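Local coordinates for Oxidored_FMN domain-containing protein ([Pseudomonas] geniculata N1, PDB 6L6J) that probably acts as an amine oxidase on 6-hydroxypseudooxynicotine, with FMN and a [4Fe-4S] cluster as its bound redox cofactors, at residues V13-V18 / T218-V223; H64-H69 / H116-L121; R432-S437 / A538-R543; I524-D529 / T585-I590. All blocks are in the same frame, centred on the assembly; numbering follows the deposited sequence.

Contact 1 of 4, residues V13-V18 / T218-V223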
loop_
_atom_site.group_PDB
_atom_site.type_symbol
_atom_site.label_atom_id
_atom_site.label_comp_id
_atom_site.label_asym_id
_atom_site.label_seq_id
_atom_site.Cartn_x
_atom_site.Cartn_y
_atom_site.Cartn_z
ATOM N N VAL A 13 -19.212 19.158 7.880
ATOM C CA VAL A 13 -18.132 19.871 8.621
ATOM C C VAL A 13 -17.687 21.078 7.803
ATOM O O VAL A 13 -17.236 20.869 6.683
ATOM C CB VAL A 13 -16.930 18.963 8.949
ATOM C CG1 VAL A 13 -15.775 19.755 9.533
ATOM C CG2 VAL A 13 -17.306 17.813 9.875
ATOM N N GLN A 14 -17.805 22.276 8.376
ATOM C CA GLN A 14 -17.309 23.538 7.787
ATOM C C GLN A 14 -15.792 23.482 7.799
ATOM O O GLN A 14 -15.257 23.291 8.888
ATOM C CB GLN A 14 -17.839 24.756 8.536
ATOM C CG GLN A 14 -19.208 25.198 8.023
ATOM C CD GLN A 14 -19.744 26.356 8.822
ATOM O OE1 GLN A 14 -19.080 27.390 8.962
ATOM N NE2 GLN A 14 -20.946 26.182 9.360
ATOM N N ILE A 15 -15.170 23.562 6.611
ATOM C CA ILE A 15 -13.701 23.702 6.395
ATOM C C ILE A 15 -13.509 25.038 5.707
ATOM O O ILE A 15 -13.717 25.090 4.488
ATOM C CB ILE A 15 -13.077 22.552 5.564
ATOM C CG1 ILE A 15 -13.464 21.164 6.083
ATOM C CG2 ILE A 15 -11.566 22.708 5.506
ATOM C CD1 ILE A 15 -13.115 20.048 5.145
ATOM N N GLY A 16 -13.174 26.072 6.478
ATOM C CA GLY A 16 -13.073 27.451 5.971
ATOM C C GLY A 16 -14.334 27.823 5.196
ATOM O O GLY A 16 -15.435 27.555 5.654
ATOM N N PRO A 17 -14.222 28.416 3.988
ATOM C CA PRO A 17 -15.407 28.834 3.244
ATOM C C PRO A 17 -16.167 27.717 2.516
ATOM O O PRO A 17 -17.092 28.050 1.848
ATOM C CB PRO A 17 -14.820 29.790 2.201
ATOM C CG PRO A 17 -13.421 29.236 1.936
ATOM C CD PRO A 17 -12.962 28.731 3.283
ATOM N N VAL A 18 -15.757 26.453 2.628
ATOM C CA VAL A 18 -16.486 25.301 2.009
ATOM C C VAL A 18 -16.961 24.378 3.132
ATOM O O VAL A 18 -16.633 24.647 4.303
ATOM C CB VAL A 18 -15.639 24.527 0.974
ATOM C CG1 VAL A 18 -15.281 25.391 -0.226
ATOM C CG2 VAL A 18 -14.385 23.913 1.576
ATOM N N THR A 218 -12.712 31.762 -1.179
ATOM C CA THR A 218 -13.596 30.684 -1.722
ATOM C C THR A 218 -12.991 29.272 -1.567
ATOM O O THR A 218 -13.767 28.296 -1.604
ATOM C CB THR A 218 -13.890 30.946 -3.205
ATOM O OG1 THR A 218 -12.642 31.064 -3.897
ATOM C CG2 THR A 218 -14.735 32.184 -3.410
ATOM N N CYS A 219 -11.664 29.138 -1.471
ATOM C CA CYS A 219 -10.984 27.840 -1.193
ATOM C C CYS A 219 -10.527 27.785 0.268
ATOM O O CYS A 219 -9.971 28.785 0.756
ATOM C CB CYS A 219 -9.775 27.638 -2.088
ATOM S SG CYS A 219 -10.177 27.770 -3.841
ATOM N N ALA A 220 -10.770 26.666 0.944
ATOM C CA ALA A 220 -10.114 26.345 2.227
ATOM C C ALA A 220 -8.609 26.138 1.970
ATOM O O ALA A 220 -8.248 25.593 0.904
ATOM C CB ALA A 220 -10.743 25.122 2.837
ATOM N N VAL A 221 -7.749 26.593 2.874
ATOM C CA VAL A 221 -6.273 26.378 2.796
ATOM C C VAL A 221 -5.874 25.364 3.863
ATOM O O VAL A 221 -5.993 25.699 5.057
ATOM C CB VAL A 221 -5.526 27.694 2.995
ATOM C CG1 VAL A 221 -4.037 27.505 2.801
ATOM C CG2 VAL A 221 -6.096 28.761 2.074
ATOM N N ALA A 222 -5.487 24.156 3.447
ATOM C CA ALA A 222 -5.119 23.048 4.360
ATOM C C ALA A 222 -3.604 23.050 4.600
ATOM O O ALA A 222 -2.859 23.470 3.731
ATOM C CB ALA A 222 -5.593 21.735 3.789
ATOM N N VAL A 223 -3.153 22.603 5.761
ATOM C CA VAL A 223 -1.716 22.263 5.962
ATOM C C VAL A 223 -1.650 20.765 6.214
ATOM O O VAL A 223 -2.308 20.303 7.176
ATOM C CB VAL A 223 -1.064 23.058 7.108
ATOM C CG1 VAL A 223 0.428 22.792 7.185
ATOM C CG2 VAL A 223 -1.300 24.548 6.944
#
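The pyrrolidine ring of P17 presents its CG corner to two successive peptide groups of the 218-223 segment, standing over a face of each. CG is 3.5 Å from T218 C and 3.6 Å from C219 C, in both cases almost straight above the peptide plane. CD, the next ring atom, continues the line to A220 N at 3.8 Å. The T218 carbonyl group is met at its oxygen end instead, where V18 CG1 lies roughly ahead of T218 O at 3.6 Å. P17 belongs to a type II' turn, I15 to V18, closed by V18 N to I15 O (3.1 Å) and by I15 N to V18 O; the positive phi of 50° at G16 suits a glycine. This is the tight hairpin of strands 13-15 and 18-20, which precedes the first strand of the TIM barrel and probably, as in old yellow enzyme relatives, closes its N-terminal end. Here it sits on the start of the fifth barrel strand, 220-229. The A220 methyl lies at the centre: CB touches the I15 carbonyl oxygen and packs 3.7 Å from I15 CG2, the methyl that chi1 (-50°) places opposite the backbone N of I15. V18 CG2 approaches the same A220 CB from the other arm of the hairpin, at 4.0 Å. Towards the surface, T218 turns away from the hairpin and binds K160 through OG1.

Contact 2 of 4, residues H64-H69 / H116-L121. With SO4 (sulfate ion), chain F.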
loop_
_atom_site.group_PDB
_atom_site.type_symbol
_atom_site.label_atom_id
_atom_site.label_comp_id
_atom_site.label_asym_id
_atom_site.label_seq_id
_atom_site.Cartn_x
_atom_site.Cartn_y
_atom_site.Cartn_z
ATOM N N HIS A 64 6.356 23.539 -9.503
ATOM C CA HIS A 64 7.489 24.068 -10.319
ATOM C C HIS A 64 8.362 22.917 -10.829
ATOM O O HIS A 64 8.434 21.877 -10.139
ATOM C CB HIS A 64 8.328 25.057 -9.489
ATOM C CG HIS A 64 9.239 25.913 -10.298
ATOM N ND1 HIS A 64 10.584 25.677 -10.381
ATOM C CD2 HIS A 64 8.989 26.995 -11.069
ATOM C CE1 HIS A 64 11.126 26.580 -11.168
ATOM N NE2 HIS A 64 10.162 27.394 -11.615
ATOM N N GLU A 65 9.069 23.152 -11.938
ATOM C CA GLU A 65 9.946 22.189 -12.680
ATOM C C GLU A 65 11.117 21.691 -11.801
ATOM O O GLU A 65 11.660 20.575 -12.079
ATOM C CB GLU A 65 10.457 22.861 -13.963
ATOM C CG GLU A 65 9.347 23.293 -14.916
ATOM C CD GLU A 65 8.828 24.730 -14.803
ATOM O OE1 GLU A 65 8.556 25.201 -13.658
ATOM O OE2 GLU A 65 8.689 25.390 -15.879
ATOM N N THR A 66 11.510 22.485 -10.802
ATOM C CA THR A 66 12.557 22.153 -9.804
ATOM C C THR A 66 12.036 21.124 -8.780
ATOM O O THR A 66 12.836 20.731 -7.883
ATOM C CB THR A 66 13.045 23.412 -9.066
ATOM O OG1 THR A 66 11.973 24.058 -8.361
ATOM C CG2 THR A 66 13.690 24.411 -9.999
ATOM N N SER A 67 10.768 20.699 -8.875
ATOM C CA SER A 67 10.180 19.715 -7.933
ATOM C C SER A 67 9.602 18.509 -8.678
ATOM O O SER A 67 8.480 18.627 -9.183
ATOM C CB SER A 67 9.133 20.361 -7.067
ATOM O OG SER A 67 8.456 19.374 -6.318
ATOM N N ASP A 68 10.303 17.373 -8.680
ATOM C CA ASP A 68 9.684 16.065 -9.037
ATOM C C ASP A 68 10.364 14.894 -8.323
ATOM O O ASP A 68 11.458 15.056 -7.746
ATOM C CB ASP A 68 9.659 15.830 -10.540
ATOM C CG ASP A 68 11.007 15.755 -11.216
ATOM O OD1 ASP A 68 11.857 14.941 -10.763
ATOM O OD2 ASP A 68 11.189 16.511 -12.201
ATOM N N HIS A 69 9.670 13.764 -8.310
ATOM C CA HIS A 69 10.164 12.436 -7.881
ATOM C C HIS A 69 10.252 11.542 -9.130
ATOM O O HIS A 69 9.947 10.315 -9.021
ATOM C CB HIS A 69 9.245 11.885 -6.780
ATOM C CG HIS A 69 9.341 12.650 -5.504
ATOM N ND1 HIS A 69 8.325 13.438 -5.036
ATOM C CD2 HIS A 69 10.354 12.797 -4.631
ATOM C CE1 HIS A 69 8.699 14.029 -3.924
ATOM N NE2 HIS A 69 9.928 13.653 -3.656
ATOM N N HIS A 116 12.700 17.949 -16.333
ATOM C CA HIS A 116 13.206 19.142 -17.055
ATOM C C HIS A 116 14.664 19.394 -16.693
ATOM O O HIS A 116 15.074 20.574 -16.714
ATOM C CB HIS A 116 12.356 20.369 -16.740
ATOM C CG HIS A 116 11.016 20.316 -17.375
ATOM N ND1 HIS A 116 9.871 20.105 -16.651
ATOM C CD2 HIS A 116 10.644 20.408 -18.663
ATOM C CE1 HIS A 116 8.838 20.102 -17.458
ATOM N NE2 HIS A 116 9.285 20.277 -18.686
ATOM N N ARG A 117 15.401 18.319 -16.387
ATOM C CA ARG A 117 16.861 18.327 -16.135
ATOM C C ARG A 117 17.186 19.594 -15.354
ATOM O O ARG A 117 17.944 20.429 -15.823
ATOM C CB ARG A 117 17.631 18.242 -17.455
ATOM C CG ARG A 117 17.548 16.891 -18.142
ATOM C CD ARG A 117 16.305 16.734 -18.995
ATOM N NE ARG A 117 16.476 15.620 -19.921
ATOM C CZ ARG A 117 16.352 14.331 -19.611
ATOM N NH1 ARG A 117 15.994 13.969 -18.396
ATOM N NH2 ARG A 117 16.568 13.400 -20.525
ATOM N N GLU A 118 16.598 19.716 -14.180
ATOM C CA GLU A 118 16.649 20.956 -13.377
ATOM C C GLU A 118 17.445 20.671 -12.101
ATOM O O GLU A 118 17.745 19.473 -11.835
ATOM C CB GLU A 118 15.205 21.435 -13.182
ATOM C CG GLU A 118 15.083 22.722 -12.405
ATOM C CD GLU A 118 15.684 23.955 -13.044
ATOM O OE1 GLU A 118 16.850 24.316 -12.690
ATOM O OE2 GLU A 118 14.978 24.560 -13.854
ATOM N N HIS A 119 17.858 21.743 -11.414
ATOM C CA HIS A 119 18.548 21.696 -10.099
ATOM C C HIS A 119 17.498 21.676 -8.985
ATOM O O HIS A 119 16.668 22.565 -8.892
ATOM C CB HIS A 119 19.531 22.864 -9.977
ATOM C CG HIS A 119 20.589 22.873 -11.021
ATOM N ND1 HIS A 119 21.823 22.240 -10.841
ATOM C CD2 HIS A 119 20.642 23.486 -12.230
ATOM C CE1 HIS A 119 22.576 22.444 -11.921
ATOM N NE2 HIS A 119 21.870 23.214 -12.796
ATOM N N PRO A 120 17.456 20.636 -8.134
ATOM C CA PRO A 120 16.589 20.652 -6.953
ATOM C C PRO A 120 17.087 21.665 -5.906
ATOM O O PRO A 120 18.235 22.098 -5.959
ATOM C CB PRO A 120 16.663 19.219 -6.388
ATOM C CG PRO A 120 17.360 18.412 -7.465
ATOM C CD PRO A 120 18.215 19.385 -8.253
ATOM N N LEU A 121 16.226 21.997 -4.951
ATOM C CA LEU A 121 16.458 23.115 -4.004
ATOM C C LEU A 121 16.571 22.571 -2.568
ATOM O O LEU A 121 16.008 21.510 -2.277
ATOM C CB LEU A 121 15.322 24.133 -4.150
ATOM C CG LEU A 121 14.947 24.511 -5.578
ATOM C CD1 LEU A 121 13.696 25.367 -5.574
ATOM C CD2 LEU A 121 16.085 25.234 -6.296
HETATM S S SO4 F . 10.118 30.854 -13.143
HETATM O O1 SO4 F . 8.706 31.040 -12.945
HETATM O O2 SO4 F . 10.557 31.636 -14.289
HETATM O O3 SO4 F . 10.818 31.270 -11.948
HETATM O O4 SO4 F . 10.383 29.459 -13.402
HETATM O O HOH W 1 13.590 20.722 -5.161
#
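T66 pushes its side chain among E118, H119 and L121. CB lies 3.7 Å from H119 O. The methyl CG2 runs alongside the E118 side chain, pointing the same way, against CG and then CD, which is 3.7 Å from it. OG1, held by chi1 of 60° between the backbone N and the carbonyl carbon, passes L121 CD1 at 3.5 Å and shares a hydrogen bond of 2.9 Å with H64 ND1; H106 NE2 is its stronger partner. The far side of the H64 imidazole, NE2, donates almost straight (175°) and within the ring plane to O4 of a sulfate, probably from the crystallisation liquor, 2.7 Å away, which R150 and W151 also bind. Both loops leave the C-terminal ends of barrel strands, the second (55-62) and the third (99-105). Nearer the surface, E65 CG rests 3.7 Å from H116 ND1. E118 turns OE1 back to H119 N. One water joins the backbones, accepting from L121 N and lying within bonding distance of T66 O. The loops thus meet through carbon contacts and this water, with no direct hydrogen bond between them, while T66 OG1 is satisfied by two histidines.

Contact 3 of 4, residues R432-S437 / A538-R543. With SO4 (sulfate ion), chain E.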
loop_
_atom_site.group_PDB
_atom_site.type_symbol
_atom_site.label_atom_id
_atom_site.label_comp_id
_atom_site.label_asym_id
_atom_site.label_seq_id
_atom_site.Cartn_x
_atom_site.Cartn_y
_atom_site.Cartn_z
ATOM N N ARG A 432 -1.349 -17.575 9.948
ATOM C CA ARG A 432 -0.929 -18.062 11.296
ATOM C C ARG A 432 0.571 -17.859 11.556
ATOM O O ARG A 432 0.997 -18.136 12.690
ATOM C CB ARG A 432 -1.281 -19.547 11.441
ATOM C CG ARG A 432 -2.764 -19.808 11.683
ATOM C CD ARG A 432 -3.117 -21.205 11.253
ATOM N NE ARG A 432 -4.439 -21.605 11.684
ATOM C CZ ARG A 432 -5.577 -21.427 11.006
ATOM N NH1 ARG A 432 -5.595 -20.795 9.842
ATOM N NH2 ARG A 432 -6.720 -21.875 11.513
ATOM N N LEU A 433 1.353 -17.422 10.561
ATOM C CA LEU A 433 2.785 -17.064 10.761
ATOM C C LEU A 433 2.871 -15.696 11.431
ATOM O O LEU A 433 2.002 -14.848 11.238
ATOM C CB LEU A 433 3.520 -17.037 9.419
ATOM C CG LEU A 433 3.720 -18.381 8.732
ATOM C CD1 LEU A 433 4.356 -18.170 7.372
ATOM C CD2 LEU A 433 4.556 -19.320 9.585
ATOM N N PRO A 434 3.934 -15.404 12.212
ATOM C CA PRO A 434 4.020 -14.139 12.935
ATOM C C PRO A 434 3.934 -12.922 11.997
ATOM O O PRO A 434 4.615 -12.875 10.986
ATOM C CB PRO A 434 5.392 -14.188 13.621
ATOM C CG PRO A 434 5.723 -15.656 13.687
ATOM C CD PRO A 434 5.129 -16.238 12.419
ATOM N N ARG A 435 3.047 -12.013 12.384
ATOM C CA ARG A 435 2.749 -10.641 11.879
ATOM C C ARG A 435 2.091 -10.675 10.500
ATOM O O ARG A 435 1.901 -9.586 9.950
ATOM C CB ARG A 435 3.902 -9.654 12.100
ATOM C CG ARG A 435 5.204 -9.873 11.366
ATOM C CD ARG A 435 6.406 -9.566 12.261
ATOM N NE ARG A 435 6.211 -8.363 13.040
ATOM C CZ ARG A 435 6.923 -7.983 14.098
ATOM N NH1 ARG A 435 7.950 -8.697 14.504
ATOM N NH2 ARG A 435 6.629 -6.857 14.729
ATOM N N LEU A 436 1.536 -11.820 10.100
ATOM C CA LEU A 436 0.801 -11.972 8.820
ATOM C C LEU A 436 -0.685 -12.189 9.086
ATOM O O LEU A 436 -1.382 -12.634 8.184
ATOM C CB LEU A 436 1.369 -13.169 8.048
ATOM C CG LEU A 436 2.702 -12.963 7.336
ATOM C CD1 LEU A 436 2.848 -14.012 6.254
ATOM C CD2 LEU A 436 2.833 -11.562 6.748
ATOM N N SER A 437 -1.166 -11.845 10.271
ATOM C CA SER A 437 -2.545 -12.147 10.735
ATOM C C SER A 437 -3.581 -11.409 9.889
ATOM O O SER A 437 -4.535 -12.081 9.435
ATOM C CB SER A 437 -2.713 -11.826 12.186
ATOM O OG SER A 437 -3.944 -12.330 12.631
ATOM N N ALA A 538 12.153 -16.642 9.793
ATOM C CA ALA A 538 13.219 -16.207 10.726
ATOM C C ALA A 538 12.577 -15.829 12.059
ATOM O O ALA A 538 12.950 -16.401 13.095
ATOM C CB ALA A 538 13.989 -15.046 10.135
ATOM N N ASP A 539 11.597 -14.924 12.006
ATOM C CA ASP A 539 10.855 -14.414 13.184
ATOM C C ASP A 539 10.254 -15.605 13.927
ATOM O O ASP A 539 10.508 -15.735 15.120
ATOM C CB ASP A 539 9.780 -13.411 12.779
ATOM C CG ASP A 539 9.426 -12.441 13.889
ATOM O OD1 ASP A 539 9.180 -12.904 15.018
ATOM O OD2 ASP A 539 9.450 -11.230 13.628
ATOM N N ARG A 540 9.494 -16.437 13.224
ATOM C CA ARG A 540 8.857 -17.659 13.773
ATOM C C ARG A 540 9.904 -18.484 14.517
ATOM O O ARG A 540 9.599 -18.966 15.627
ATOM C CB ARG A 540 8.240 -18.471 12.634
ATOM C CG ARG A 540 7.580 -19.766 13.068
ATOM C CD ARG A 540 6.238 -19.495 13.705
ATOM N NE ARG A 540 5.577 -20.754 14.024
ATOM C CZ ARG A 540 5.614 -21.367 15.214
ATOM N NH1 ARG A 540 6.276 -20.829 16.240
ATOM N NH2 ARG A 540 4.960 -22.517 15.358
ATOM N N LEU A 541 11.092 -18.632 13.923
ATOM C CA LEU A 541 12.160 -19.540 14.400
ATOM C C LEU A 541 12.875 -18.938 15.605
ATOM O O LEU A 541 13.203 -19.698 16.551
ATOM C CB LEU A 541 13.160 -19.776 13.274
ATOM C CG LEU A 541 12.712 -20.700 12.147
ATOM C CD1 LEU A 541 13.650 -20.543 10.964
ATOM C CD2 LEU A 541 12.671 -22.155 12.603
ATOM N N ALA A 542 13.166 -17.640 15.579
ATOM C CA ALA A 542 13.821 -16.971 16.728
ATOM C C ALA A 542 12.877 -17.107 17.945
ATOM O O ALA A 542 13.351 -17.503 19.049
ATOM C CB ALA A 542 14.175 -15.536 16.394
ATOM N N ARG A 543 11.580 -16.899 17.730
ATOM C CA ARG A 543 10.532 -16.971 18.781
ATOM C C ARG A 543 10.331 -18.397 19.295
ATOM O O ARG A 543 9.658 -18.531 20.286
ATOM C CB ARG A 543 9.172 -16.510 18.244
ATOM C CG ARG A 543 9.082 -15.025 17.962
ATOM C CD ARG A 543 7.645 -14.708 17.642
ATOM N NE ARG A 543 7.492 -13.496 16.851
ATOM C CZ ARG A 543 6.354 -12.837 16.700
ATOM N NH1 ARG A 543 5.259 -13.283 17.296
ATOM N NH2 ARG A 543 6.327 -11.742 15.956
HETATM S S SO4 E . -5.301 -23.452 15.115
HETATM O O1 SO4 E . -6.643 -22.988 15.483
HETATM O O2 SO4 E . -5.098 -23.337 13.666
HETATM O O3 SO4 E . -4.310 -22.629 15.804
HETATM O O4 SO4 E . -5.147 -24.848 15.517
#
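A type II turn of the Rossmann-like nucleotide-binding domain, L433 to L436, meets helix 533-542 of the second alpha/beta domain, with P434 and R435 at its two central positions touching D539, R540 and R543. P434 CB sits over the centre of the R543 guanidinium, 3.5 Å from CZ. The other side of the proline ring crosses the R540 side chain at about a right angle, with P434 CD 3.7 Å from R540 CD. R435 has its CG between the backbone N and the carbonyl carbon (chi1 66°), and two further bends bring the guanidinium round to D539. R435 NH1 donates to D539 OD2 at 3.1 Å (154°), with the oxygen in the guanidinium plane. R543, extended from CG to NE, closes back one helical turn and gives NE to D539 OD1 at 2.6 Å, an oxygen tilted from its guanidinium plane. Both donors come from the syn side but out of the carboxylate plane. R435 NE is bound separately to R271 O, in the FMN domain. Replacing D539 by an alanine would probably leave R435 NH1 and R543 NE without their carboxylate, and R435 NH1 and R543 NH2, 3.7 Å apart, without the negative charge beside them. The buried carboxylate thus spends one oxygen on each domain, and two neighbouring arginines are likely to keep it ionised.

Contact 4 of 4, residues I524-D529 / T585-I590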
loop_
_atom_site.group_PDB
_atom_site.type_symbol
_atom_site.label_atom_id
_atom_site.label_comp_id
_atom_site.label_asym_id
_atom_site.label_seq_id
_atom_site.Cartn_x
_atom_site.Cartn_y
_atom_site.Cartn_z
ATOM N N ILE A 524 20.089 -21.411 9.645
ATOM C CA ILE A 524 20.289 -20.460 8.514
ATOM C C ILE A 524 19.021 -20.439 7.661
ATOM O O ILE A 524 18.582 -21.527 7.191
ATOM C CB ILE A 524 21.525 -20.824 7.675
ATOM C CG1 ILE A 524 22.808 -20.356 8.371
ATOM C CG2 ILE A 524 21.392 -20.248 6.277
ATOM C CD1 ILE A 524 24.078 -20.867 7.738
ATOM N N VAL A 525 18.451 -19.248 7.488
ATOM C CA VAL A 525 17.329 -19.005 6.531
ATOM C C VAL A 525 17.950 -18.303 5.344
ATOM O O VAL A 525 18.552 -17.248 5.558
ATOM C CB VAL A 525 16.176 -18.186 7.139
ATOM C CG1 VAL A 525 14.982 -18.122 6.215
ATOM C CG2 VAL A 525 15.754 -18.745 8.485
ATOM N N TYR A 526 17.885 -18.940 4.175
ATOM C CA TYR A 526 18.488 -18.453 2.909
ATOM C C TYR A 526 17.363 -17.870 2.063
ATOM O O TYR A 526 16.399 -18.611 1.748
ATOM C CB TYR A 526 19.241 -19.587 2.220
ATOM C CG TYR A 526 20.064 -19.192 1.019
ATOM C CD1 TYR A 526 20.951 -18.127 1.059
ATOM C CD2 TYR A 526 20.003 -19.941 -0.146
ATOM C CE1 TYR A 526 21.726 -17.804 -0.043
ATOM C CE2 TYR A 526 20.779 -19.637 -1.250
ATOM C CZ TYR A 526 21.635 -18.559 -1.200
ATOM O OH TYR A 526 22.379 -18.260 -2.303
ATOM N N ASP A 527 17.456 -16.565 1.800
ATOM C CA ASP A 527 16.430 -15.772 1.081
ATOM C C ASP A 527 16.918 -15.497 -0.343
ATOM O O ASP A 527 17.817 -14.657 -0.502
ATOM C CB ASP A 527 16.111 -14.486 1.840
ATOM C CG ASP A 527 14.994 -13.697 1.202
ATOM O OD1 ASP A 527 14.268 -14.302 0.368
ATOM O OD2 ASP A 527 14.862 -12.492 1.548
ATOM N N GLU A 528 16.343 -16.216 -1.311
ATOM C CA GLU A 528 16.429 -15.952 -2.772
ATOM C C GLU A 528 15.033 -15.576 -3.315
ATOM O O GLU A 528 14.850 -15.619 -4.552
ATOM C CB GLU A 528 16.942 -17.204 -3.488
ATOM C CG GLU A 528 18.445 -17.355 -3.432
ATOM C CD GLU A 528 19.164 -16.795 -4.641
ATOM O OE1 GLU A 528 18.951 -17.331 -5.742
ATOM O OE2 GLU A 528 19.913 -15.816 -4.479
ATOM N N ASP A 529 14.070 -15.285 -2.431
ATOM C CA ASP A 529 12.698 -14.857 -2.796
ATOM C C ASP A 529 12.629 -13.333 -2.737
ATOM O O ASP A 529 11.988 -12.766 -3.620
ATOM C CB ASP A 529 11.653 -15.463 -1.865
ATOM C CG ASP A 529 10.295 -14.814 -1.994
ATOM O OD1 ASP A 529 9.555 -15.194 -2.907
ATOM O OD2 ASP A 529 10.019 -13.909 -1.197
ATOM N N THR A 585 25.708 -12.529 -0.071
ATOM C CA THR A 585 26.299 -13.846 0.256
ATOM C C THR A 585 25.415 -14.957 -0.313
ATOM O O THR A 585 24.193 -14.943 -0.068
ATOM C CB THR A 585 26.498 -14.038 1.772
ATOM O OG1 THR A 585 27.444 -13.094 2.267
ATOM C CG2 THR A 585 27.041 -15.395 2.140
ATOM N N ALA A 586 26.032 -15.904 -1.024
ATOM C CA ALA A 586 25.370 -17.107 -1.576
ATOM C C ALA A 586 25.871 -18.357 -0.840
ATOM O O ALA A 586 27.019 -18.356 -0.320
ATOM C CB ALA A 586 25.632 -17.198 -3.057
ATOM N N ILE A 587 25.045 -19.402 -0.842
ATOM C CA ILE A 587 25.396 -20.752 -0.332
ATOM C C ILE A 587 26.047 -21.559 -1.460
ATOM O O ILE A 587 25.382 -21.777 -2.498
ATOM C CB ILE A 587 24.137 -21.428 0.226
ATOM C CG1 ILE A 587 23.686 -20.726 1.508
ATOM C CG2 ILE A 587 24.374 -22.911 0.446
ATOM C CD1 ILE A 587 22.478 -21.350 2.161
ATOM N N ALA A 588 27.290 -21.998 -1.243
ATOM C CA ALA A 588 28.047 -22.896 -2.152
ATOM C C ALA A 588 27.527 -24.324 -1.979
ATOM O O ALA A 588 27.305 -25.023 -3.002
ATOM C CB ALA A 588 29.529 -22.828 -1.877
ATOM N N SER A 589 27.323 -24.734 -0.730
ATOM C CA SER A 589 27.102 -26.155 -0.347
ATOM C C SER A 589 26.585 -26.233 1.096
ATOM O O SER A 589 26.894 -25.314 1.885
ATOM C CB SER A 589 28.385 -26.967 -0.539
ATOM O OG SER A 589 29.239 -26.866 0.602
ATOM N N ILE A 590 25.858 -27.309 1.413
ATOM C CA ILE A 590 25.281 -27.568 2.763
ATOM C C ILE A 590 25.852 -28.884 3.288
ATOM O O ILE A 590 25.536 -29.908 2.681
ATOM C CB ILE A 590 23.739 -27.593 2.729
ATOM C CG1 ILE A 590 23.159 -26.257 2.250
ATOM C CG2 ILE A 590 23.191 -27.972 4.095
ATOM C CD1 ILE A 590 21.675 -26.299 1.924
#
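Y526 and I587 join two beta layers of the second alpha/beta domain: strand 522-527 of its mixed sheet, and strand 585-590, which starts a three-stranded antiparallel sheet. The strand segments pass 8.6 Å apart at 113° and do not pair; the Y526 side chain bridges to the backbone and side chains of 585-590. T585 comes first, its carbonyl oxygen at the rim of the Y526 ring, in plane and 3.8 Å from CE1. At A586 the backbone passes the phenol end, and CB is 3.5 Å from Y526 OH. I587 does most: its N donates weakly to Y526 OH (3.2 Å), which is also hydrogen-bonded to H494 NE2, while its side chain runs back over the ring in the opposite direction. CD1, extended from CB (chi2 -178°), makes a CH-pi contact 3.7 Å from the Y526 ring centroid. A phenylalanine in place of Y526 would keep that face but would probably leave I587 N and H494 NE2 without their shared hydroxyl. Past I587, where the strand bulges opposite K596, I590 meets V595 and V613 and not the 524-529 segment. V595 is also touched by I524, whose CG2 lies 4.4 Å from I587 CD1.

In the fold
Contacts 1 and 2 both belong to the FMN-binding TIM barrel, their centres 29 Å apart: contact 1 lies at the N-terminal end of the fifth strand, contact 2 on loops from the C-terminal ends of the second and third. Along the chain, the segments of contact 2 fall between those of contact 1. Contacts 3 and 4 follow later, and their segments alternate. Their centres are 20 Å apart and they touch, L541 CD1 meeting V525 CG2 at 3.7 Å where helix 533-542 packs on strand 522-527. That helix therefore carries the Rossmann-like turn on one side and its own sheet on the other. Contacts 1 and 4 lie farthest apart, 56 Å between centres.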